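Side-chain contacts in putative uncharacterized protein (Chaetomium thermophilum, PDB 5T8V), which probably acts, through the whole protein of which this is the C-terminal HEAT-repeat part, in loading cohesin onto chromatin: residues A1187-T1190 against K1191-V1195; H1231-M1234 against E1235-I1239; N1244-K1247 against F1248-L1252; H1272-Y1275 against S1276-I1279. All blocks are in the same frame, centred on the assembly; numbering follows the deposited sequence.

Contact 1 of 4, residues A1187-T1190 against K1191-V1195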
# COMPACT_ATOMS: atom_id res chain seq x y z
N ALA A 1187 -26.60 22.31 16.83
CA ALA A 1187 -26.45 23.67 17.31
C ALA A 1187 -27.43 23.97 18.44
O ALA A 1187 -27.07 24.58 19.45
CB ALA A 1187 -26.64 24.66 16.16
N LEU A 1188 -28.68 23.53 18.28
CA LEU A 1188 -29.69 23.79 19.30
C LEU A 1188 -29.30 23.14 20.63
O LEU A 1188 -29.46 23.75 21.69
CB LEU A 1188 -31.05 23.28 18.82
CG LEU A 1188 -32.26 23.66 19.66
CD1 LEU A 1188 -33.49 23.77 18.77
CD2 LEU A 1188 -32.50 22.64 20.77
N HIS A 1189 -28.80 21.91 20.59
CA HIS A 1189 -28.30 21.29 21.81
C HIS A 1189 -27.09 22.03 22.35
O HIS A 1189 -26.93 22.18 23.57
CB HIS A 1189 -27.95 19.82 21.55
CG HIS A 1189 -27.13 19.19 22.63
ND1 HIS A 1189 -25.75 19.24 22.65
CD2 HIS A 1189 -27.50 18.50 23.74
CE1 HIS A 1189 -25.30 18.61 23.72
NE2 HIS A 1189 -26.34 18.15 24.40
N THR A 1190 -26.22 22.52 21.46
CA THR A 1190 -25.05 23.28 21.90
C THR A 1190 -25.47 24.49 22.73
O THR A 1190 -24.92 24.74 23.81
CB THR A 1190 -24.23 23.72 20.68
OG1 THR A 1190 -23.70 22.57 20.02
CG2 THR A 1190 -23.08 24.64 21.10
N LYS A 1191 -26.46 25.24 22.24
CA LYS A 1191 -26.87 26.46 22.93
C LYS A 1191 -27.92 26.21 24.01
O LYS A 1191 -27.99 26.98 24.98
CB LYS A 1191 -27.42 27.47 21.93
CG LYS A 1191 -26.59 27.63 20.67
CD LYS A 1191 -26.83 28.97 20.01
CE LYS A 1191 -26.87 28.87 18.50
NZ LYS A 1191 -28.20 28.41 18.02
N HIS A 1192 -28.73 25.15 23.88
CA HIS A 1192 -29.85 24.92 24.78
C HIS A 1192 -29.93 23.44 25.17
O HIS A 1192 -30.88 22.73 24.85
CB HIS A 1192 -31.15 25.39 24.14
CG HIS A 1192 -31.13 26.82 23.70
ND1 HIS A 1192 -31.56 27.23 22.45
CD2 HIS A 1192 -30.75 27.95 24.35
CE1 HIS A 1192 -31.43 28.54 22.35
NE2 HIS A 1192 -30.94 29.00 23.49
N GLU A 1193 -28.91 22.96 25.88
CA GLU A 1193 -28.95 21.60 26.41
C GLU A 1193 -29.97 21.48 27.54
O GLU A 1193 -30.69 20.48 27.64
CB GLU A 1193 -27.56 21.20 26.90
CG GLU A 1193 -27.47 19.82 27.54
CD GLU A 1193 -26.16 19.62 28.29
OE1 GLU A 1193 -25.33 18.81 27.84
OE2 GLU A 1193 -25.97 20.28 29.34
N THR A 1194 -30.04 22.51 28.39
CA THR A 1194 -30.93 22.50 29.55
C THR A 1194 -32.35 22.09 29.17
O THR A 1194 -33.04 21.45 29.97
CB THR A 1194 -30.94 23.88 30.20
OG1 THR A 1194 -29.59 24.28 30.50
CG2 THR A 1194 -31.75 23.88 31.49
N VAL A 1195 -32.80 22.46 27.98
CA VAL A 1195 -34.19 22.21 27.60
C VAL A 1195 -34.36 20.87 26.88
O VAL A 1195 -35.39 20.22 27.05
CB VAL A 1195 -34.71 23.37 26.72
CG1 VAL A 1195 -33.98 23.42 25.39
CG2 VAL A 1195 -36.21 23.24 26.52

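Contact 2 of 4, residues H1231-M1234 against E1235-I1239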
# COMPACT_ATOMS: atom_id res chain seq x y z
N HIS A 1231 -28.45 6.91 16.17
CA HIS A 1231 -27.00 7.10 16.22
C HIS A 1231 -26.63 8.57 16.06
O HIS A 1231 -25.62 9.01 16.61
CB HIS A 1231 -26.32 6.24 15.15
CG HIS A 1231 -26.11 6.93 13.84
ND1 HIS A 1231 -27.04 6.91 12.83
CD2 HIS A 1231 -25.06 7.64 13.37
CE1 HIS A 1231 -26.58 7.58 11.79
NE2 HIS A 1231 -25.38 8.04 12.09
N LEU A 1232 -27.43 9.34 15.32
CA LEU A 1232 -27.24 10.79 15.31
C LEU A 1232 -27.51 11.36 16.69
O LEU A 1232 -26.69 12.10 17.24
CB LEU A 1232 -28.16 11.44 14.27
CG LEU A 1232 -27.96 11.15 12.78
CD1 LEU A 1232 -26.48 11.01 12.43
CD2 LEU A 1232 -28.76 9.92 12.35
N PHE A 1233 -28.67 11.03 17.27
CA PHE A 1233 -29.02 11.51 18.60
C PHE A 1233 -27.85 11.34 19.56
O PHE A 1233 -27.30 12.32 20.08
CB PHE A 1233 -30.26 10.75 19.10
CG PHE A 1233 -31.02 11.46 20.19
CD1 PHE A 1233 -30.43 12.45 20.96
CD2 PHE A 1233 -32.33 11.11 20.46
CE1 PHE A 1233 -31.13 13.09 21.96
CE2 PHE A 1233 -33.05 11.75 21.46
CZ PHE A 1233 -32.45 12.74 22.21
N MET A 1234 -27.45 10.09 19.81
CA MET A 1234 -26.36 9.85 20.75
C MET A 1234 -25.08 10.55 20.31
O MET A 1234 -24.30 10.99 21.16
CB MET A 1234 -26.13 8.35 20.90
CG MET A 1234 -27.21 7.66 21.72
SD MET A 1234 -26.66 6.12 22.48
CE MET A 1234 -25.45 6.73 23.65
N GLU A 1235 -24.84 10.66 19.00
CA GLU A 1235 -23.66 11.38 18.55
C GLU A 1235 -23.68 12.81 19.06
O GLU A 1235 -22.66 13.33 19.54
CB GLU A 1235 -23.57 11.35 17.02
CG GLU A 1235 -22.24 11.87 16.49
CD GLU A 1235 -22.01 11.51 15.03
OE1 GLU A 1235 -22.50 12.25 14.15
OE2 GLU A 1235 -21.35 10.48 14.78
N VAL A 1236 -24.84 13.47 19.00
CA VAL A 1236 -24.96 14.82 19.55
C VAL A 1236 -24.72 14.80 21.06
O VAL A 1236 -24.16 15.75 21.62
CB VAL A 1236 -26.34 15.41 19.20
CG1 VAL A 1236 -26.52 16.78 19.86
CG2 VAL A 1236 -26.49 15.52 17.70
N LEU A 1237 -25.13 13.72 21.73
CA LEU A 1237 -24.87 13.58 23.16
C LEU A 1237 -23.41 13.27 23.46
O LEU A 1237 -23.06 13.13 24.64
CB LEU A 1237 -25.77 12.50 23.75
CG LEU A 1237 -27.15 12.95 24.22
CD1 LEU A 1237 -27.03 13.77 25.50
CD2 LEU A 1237 -27.87 13.76 23.14
N LYS A 1238 -22.56 13.16 22.45
CA LYS A 1238 -21.13 12.94 22.66
C LYS A 1238 -20.40 14.23 23.04
O LYS A 1238 -19.20 14.17 23.33
CB LYS A 1238 -20.50 12.34 21.41
CG LYS A 1238 -19.34 11.39 21.68
CD LYS A 1238 -18.68 10.91 20.40
CE LYS A 1238 -19.64 10.14 19.51
NZ LYS A 1238 -18.96 9.53 18.34
N ILE A 1239 -21.09 15.37 23.04
CA ILE A 1239 -20.48 16.65 23.38
C ILE A 1239 -20.82 16.98 24.83
O ILE A 1239 -20.01 17.61 25.54
CB ILE A 1239 -20.96 17.77 22.43
CG1 ILE A 1239 -20.59 17.42 20.98
CG2 ILE A 1239 -20.35 19.11 22.83
CD1 ILE A 1239 -21.20 18.36 19.95

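Contact 3 of 4, residues N1244-K1247 against F1248-L1252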
# COMPACT_ATOMS: atom_id res chain seq x y z
N ASN A 1244 -24.87 12.55 31.86
CA ASN A 1244 -26.06 12.99 31.14
C ASN A 1244 -26.38 12.07 29.97
O ASN A 1244 -27.55 11.87 29.63
CB ASN A 1244 -25.87 14.42 30.64
CG ASN A 1244 -27.18 15.11 30.35
OD1 ASN A 1244 -27.58 15.26 29.19
ND2 ASN A 1244 -27.87 15.53 31.40
N ARG A 1245 -25.35 11.49 29.34
CA ARG A 1245 -25.58 10.48 28.32
C ARG A 1245 -26.09 9.18 28.94
O ARG A 1245 -27.06 8.59 28.46
CB ARG A 1245 -24.29 10.25 27.53
CG ARG A 1245 -24.31 9.04 26.61
CD ARG A 1245 -23.24 9.16 25.53
NE ARG A 1245 -22.94 7.88 24.90
CZ ARG A 1245 -22.22 7.74 23.79
NH1 ARG A 1245 -21.73 8.81 23.17
NH2 ARG A 1245 -22.00 6.53 23.29
N VAL A 1246 -25.44 8.73 30.03
CA VAL A 1246 -25.88 7.52 30.72
C VAL A 1246 -27.39 7.54 30.92
O VAL A 1246 -28.11 6.64 30.48
CB VAL A 1246 -25.14 7.37 32.07
CG1 VAL A 1246 -25.76 6.25 32.91
CG2 VAL A 1246 -23.67 7.10 31.84
N LYS A 1247 -27.88 8.58 31.60
CA LYS A 1247 -29.30 8.63 31.92
C LYS A 1247 -30.16 8.47 30.67
O LYS A 1247 -31.19 7.79 30.70
CB LYS A 1247 -29.64 9.94 32.64
CG LYS A 1247 -31.06 10.01 33.18
CD LYS A 1247 -31.34 8.89 34.19
CE LYS A 1247 -32.74 9.00 34.78
NZ LYS A 1247 -33.80 8.82 33.75
N PHE A 1248 -29.74 9.09 29.56
CA PHE A 1248 -30.49 8.92 28.32
C PHE A 1248 -30.69 7.44 28.02
O PHE A 1248 -31.83 6.98 27.86
CB PHE A 1248 -29.75 9.61 27.16
CG PHE A 1248 -30.36 9.33 25.82
CD1 PHE A 1248 -31.56 9.91 25.45
CD2 PHE A 1248 -29.73 8.49 24.92
CE1 PHE A 1248 -32.13 9.66 24.22
CE2 PHE A 1248 -30.29 8.23 23.68
CZ PHE A 1248 -31.49 8.81 23.33
N LEU A 1249 -29.60 6.68 27.97
CA LEU A 1249 -29.71 5.23 27.83
C LEU A 1249 -30.70 4.67 28.85
O LEU A 1249 -31.64 3.95 28.49
CB LEU A 1249 -28.33 4.58 28.00
CG LEU A 1249 -27.27 4.94 26.96
CD1 LEU A 1249 -25.94 4.29 27.32
CD2 LEU A 1249 -27.71 4.53 25.56
N GLU A 1250 -30.51 5.01 30.12
CA GLU A 1250 -31.43 4.52 31.14
C GLU A 1250 -32.87 4.91 30.79
O GLU A 1250 -33.78 4.07 30.87
CB GLU A 1250 -31.04 5.07 32.51
CG GLU A 1250 -29.73 4.51 33.03
CD GLU A 1250 -29.40 4.98 34.43
OE1 GLU A 1250 -29.96 6.01 34.86
OE2 GLU A 1250 -28.58 4.32 35.10
N LYS A 1251 -33.09 6.15 30.37
CA LYS A 1251 -34.43 6.57 30.00
C LYS A 1251 -34.99 5.68 28.89
O LYS A 1251 -36.15 5.26 28.94
CB LYS A 1251 -34.44 8.04 29.57
CG LYS A 1251 -35.82 8.59 29.20
CD LYS A 1251 -36.89 8.27 30.24
CE LYS A 1251 -36.54 8.80 31.63
NZ LYS A 1251 -36.49 10.29 31.68
N LEU A 1252 -34.16 5.36 27.89
CA LEU A 1252 -34.58 4.40 26.87
C LEU A 1252 -35.11 3.13 27.53
O LEU A 1252 -36.24 2.70 27.25
CB LEU A 1252 -33.41 4.06 25.94
CG LEU A 1252 -33.14 5.02 24.79
CD1 LEU A 1252 -31.75 4.77 24.22
CD2 LEU A 1252 -34.19 4.85 23.71

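Contact 4 of 4, residues H1272-Y1275 against S1276-I1279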
# COMPACT_ATOMS: atom_id res chain seq x y z
N HIS A 1272 -46.89 -0.85 21.92
CA HIS A 1272 -45.76 -0.82 22.83
C HIS A 1272 -44.74 -1.91 22.53
O HIS A 1272 -43.58 -1.77 22.93
CB HIS A 1272 -46.24 -0.94 24.27
CG HIS A 1272 -45.15 -0.82 25.29
ND1 HIS A 1272 -44.27 0.23 25.31
CD2 HIS A 1272 -44.79 -1.64 26.31
CE1 HIS A 1272 -43.41 0.07 26.30
NE2 HIS A 1272 -43.71 -1.06 26.92
N VAL A 1273 -45.14 -2.98 21.85
CA VAL A 1273 -44.18 -4.01 21.46
C VAL A 1273 -43.39 -3.56 20.23
O VAL A 1273 -42.18 -3.79 20.14
CB VAL A 1273 -44.90 -5.35 21.21
CG1 VAL A 1273 -43.94 -6.38 20.61
CG2 VAL A 1273 -45.50 -5.87 22.51
N GLN A 1274 -44.06 -2.93 19.27
CA GLN A 1274 -43.35 -2.36 18.13
C GLN A 1274 -42.38 -1.28 18.58
O GLN A 1274 -41.23 -1.24 18.13
CB GLN A 1274 -44.36 -1.79 17.12
CG GLN A 1274 -43.75 -1.32 15.81
CD GLN A 1274 -43.18 -2.45 14.99
OE1 GLN A 1274 -43.90 -3.32 14.51
NE2 GLN A 1274 -41.86 -2.45 14.82
N TYR A 1275 -42.82 -0.41 19.49
CA TYR A 1275 -41.95 0.64 20.02
C TYR A 1275 -40.79 0.04 20.82
O TYR A 1275 -39.63 0.39 20.61
CB TYR A 1275 -42.79 1.58 20.89
CG TYR A 1275 -42.04 2.73 21.52
CD1 TYR A 1275 -41.19 3.53 20.77
CD2 TYR A 1275 -42.20 3.03 22.87
CE1 TYR A 1275 -40.51 4.59 21.35
CE2 TYR A 1275 -41.53 4.09 23.45
CZ TYR A 1275 -40.68 4.86 22.69
OH TYR A 1275 -40.01 5.91 23.27
N SER A 1276 -41.10 -0.88 21.73
CA SER A 1276 -40.07 -1.54 22.52
C SER A 1276 -39.01 -2.17 21.62
O SER A 1276 -37.81 -1.96 21.81
CB SER A 1276 -40.69 -2.59 23.43
OG SER A 1276 -41.59 -2.00 24.36
N ARG A 1277 -39.45 -2.95 20.63
CA ARG A 1277 -38.52 -3.50 19.65
C ARG A 1277 -37.68 -2.40 19.02
O ARG A 1277 -36.46 -2.52 18.90
CB ARG A 1277 -39.29 -4.28 18.58
CG ARG A 1277 -38.39 -4.89 17.51
CD ARG A 1277 -39.20 -5.58 16.43
NE ARG A 1277 -38.36 -6.45 15.61
CZ ARG A 1277 -38.81 -7.27 14.68
NH1 ARG A 1277 -40.11 -7.35 14.42
NH2 ARG A 1277 -37.97 -8.03 13.99
N PHE A 1278 -38.34 -1.32 18.60
CA PHE A 1278 -37.62 -0.23 17.95
C PHE A 1278 -36.47 0.27 18.82
O PHE A 1278 -35.38 0.54 18.31
CB PHE A 1278 -38.57 0.92 17.62
CG PHE A 1278 -37.86 2.18 17.20
CD1 PHE A 1278 -37.33 2.31 15.93
CD2 PHE A 1278 -37.72 3.24 18.09
CE1 PHE A 1278 -36.68 3.46 15.55
CE2 PHE A 1278 -37.07 4.39 17.71
CZ PHE A 1278 -36.54 4.51 16.44
N ILE A 1279 -36.69 0.40 20.13
CA ILE A 1279 -35.67 1.02 20.99
C ILE A 1279 -34.77 0.00 21.67
O ILE A 1279 -33.83 0.41 22.37
CB ILE A 1279 -36.30 1.96 22.03
CG1 ILE A 1279 -37.22 1.22 22.99
CG2 ILE A 1279 -37.05 3.09 21.33
CD1 ILE A 1279 -37.75 2.10 24.11

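Contact 1 of 4, residues A1187-T1190 against K1191-V1195
H1189 and E1193 both send CG anti to their backbone N (chi1 166° and 177°). The chain turns out of helix 1175-1191 between them and brings the two residues close. With both CG atoms placed this way, the side chains run side by side in the same direction. E1193 CB lies over one face of the H1189 imidazole. Farther out, H1189 NE2 is 3.7 Å from E1193 CG and 3.6 Å from E1193 OE1. The ring therefore meets the aliphatic part of the glutamate as much as its carboxylate. The ring and carboxylate planes stand 71° apart, so the two groups are not stacked flat.

K1191 N bonds to A1187 O at 2.9 Å, and H1192 N bonds to L1188 O at 2.7 Å. H1192 then leaves helical geometry and takes the N-cap position of the short helix 1193-1196. One helix end thus passes directly into the next cap, in the all-helical C-terminal part of Scc2. E1193 N stays near H1189 O but at a poor angle, so the regular helical bonding stops here.

K1191 folds back over the end of helix 1175-1191. Its CG is 3.3 Å from A1187 O, and its CB lies over the centre of the H1192 ring. T1190 OG1 turns back to bond K1186 O. H1189 and E1193 both reach S1240 of helix 1231-1240, while L1188 and H1192 touch P1159.

E1193 also lies close to another acid, E1197. The two carboxylates would probably raise each other's proton affinity, and their negative charge would tend to favour a protonated imidazole at H1189.

Contact 2 of 4, residues H1231-M1234 against E1235-I1239
E1235 sets its CB against two carbonyls of the preceding turn, 3.1 Å from H1231 O and 3.2 Å from L1232 O. Its N bonds to H1231 O. CG is anti to the backbone N (chi1 -170°) and the chain beyond is extended. The carboxylate is directed toward the side of the helix that carries H1231, but the two do not meet: E1235 OE2 remains 5.4 Å from H1231 NE2. The H1231 ring is held at its other nitrogen, ND1, by a bond to P1228 O.

M1234 touches the next turn through its backbone. L1237 CB rests 3.3 Å from M1234 O. The thioether, bent at its last torsion, leads away to helix 1243-1254, where it meets R1245, F1248 and L1249.

L1237 pairs with F1233, and the two side chains lie alongside one another. L1237 CD2 comes to the ring edge near its plane, 3.5 Å from F1233 CE1. The same methyl is 3.4 Å from F1233 O. F1233 also packs on A1203 and I1207 of helix 1200-1213, and L1237 packs on Y1200.

The helix kinks just after this pair. K1238 N bonds to E1235 O at 2.9 Å, three residues back, and M1234 O is poorly placed for it. In this HEAT-repeat protein, helix 1231-1240 is packed between helices 1175-1191, 1200-1213 and 1243-1254.

The chemistry divides round the helix. F1233, M1234 and L1237 give hydrocarbon and sulfur to neighbouring helices. E1235 and H1231 lie on a partly exposed side, where any attraction, if H1231 is protonated, would probably be weak at this distance.

Contact 3 of 4, residues N1244-K1247 against F1248-L1252
K1247 and E1250 cross at about a right angle, and the touch is between a methylene and an oxygen. K1247 CD is 3.3 Å from E1250 OE1. K1247 has CG anti to the backbone N and then bends at the next torsion (chi2 60°), which carries CD across toward the glutamate. A further bend takes the ammonium onward, leaving K1247 NZ 4.9 Å from E1250 OE1. The opposite charges are near but not in contact.

V1246 meets E1250 differently. The two side chains run alongside, pointing the same way, with V1246 CG1 4.1 Å from E1250 CD. The carboxylate thus has a methyl beside it and a lysine methylene across it.

K1247 and K1251 cross obliquely. K1247 NZ lies 3.5 Å from K1251 CE and 3.7 Å from K1251 NZ. Two like charges would tend to repel here; the carboxylate of E1250, nearer to K1247, may offset this in part. With an alanine at E1250, K1247 would probably be left with its ammonium lacking the nearby negative charge and its CD lacking the oxygen it crosses.

The other sides of the helix serve its neighbours. R1245 NE forms a salt bridge with E1293 of helix 1291-1319. The F1248 ring meets Y1200 edge-to-face.

Backbone bonds from L1249 N to R1245 O and from E1250 N to V1246 O keep the turns regular. Such i to i+3 and i to i+4 side-chain contacts are those of an alpha-helix. Helix 1243-1254 runs roughly antiparallel to helix 1231-1240, as expected of neighbours in a HEAT-repeat protein.

Contact 4 of 4, residues H1272-Y1275 against S1276-I1279
H1272 O is gripped twice by S1276. S1276 N bonds to it at 2.9 Å, from above the carbonyl plane. S1276 OG gives it a second bond, modelled at 2.5 Å, though so short a length is doubtful at this resolution. OG sits beside its own backbone N (chi1 -62°), which turns the hydroxyl back toward the preceding turn. There it also lies over the centre of the H1272 ring, 3.3 Å above its plane. H1272 NE2 does not bond this hydroxyl; it bonds I1256 O instead. Loss of the ring to a smaller residue such as alanine is likely to leave I1256 O without this partner and open a gap over S1276 OG.

A serine hydroxyl bonded to the carbonyl four residues back is a common way for an alpha-helix to satisfy a buried OG. Here it occurs on helix 1271-1284, in the all-helical C-terminal part of Scc2, where S1276 also touches I1373 of helix 1364-1387.

Y1275 and I1279 meet on another side. I1279 CG2 is 3.8 Å from Y1275 CE1, and I1279 CD1 lies over one ring face, offset toward the rim. Y1275 OH bonds Q1255 OE1. The rings of Y1275 and F1278 both meet F1208 of helix 1200-1213.

Overall arrangement
The four contacts follow in series along the chain. None nests in or crosses another, and none closes a loop, since each joins consecutive residues. Contact 1 spans the break between helix 1175-1191 and helix 1193-1196. Contact 2 lies on helix 1231-1240 and touches contact 1 where H1189 CG meets V1236 CG1 at 3.7 Å. Contact 3 follows on helix 1243-1254, its centre 12 Å from that of contact 2; M1234 and the rings of F1233 and F1248 join the two. Contact 4, on helix 1271-1284, touches contact 3 through I1279 CD1, 3.5 Å from L1252 O. Contacts 1 and 4 are 28 Å apart between centres, linked through the helices between.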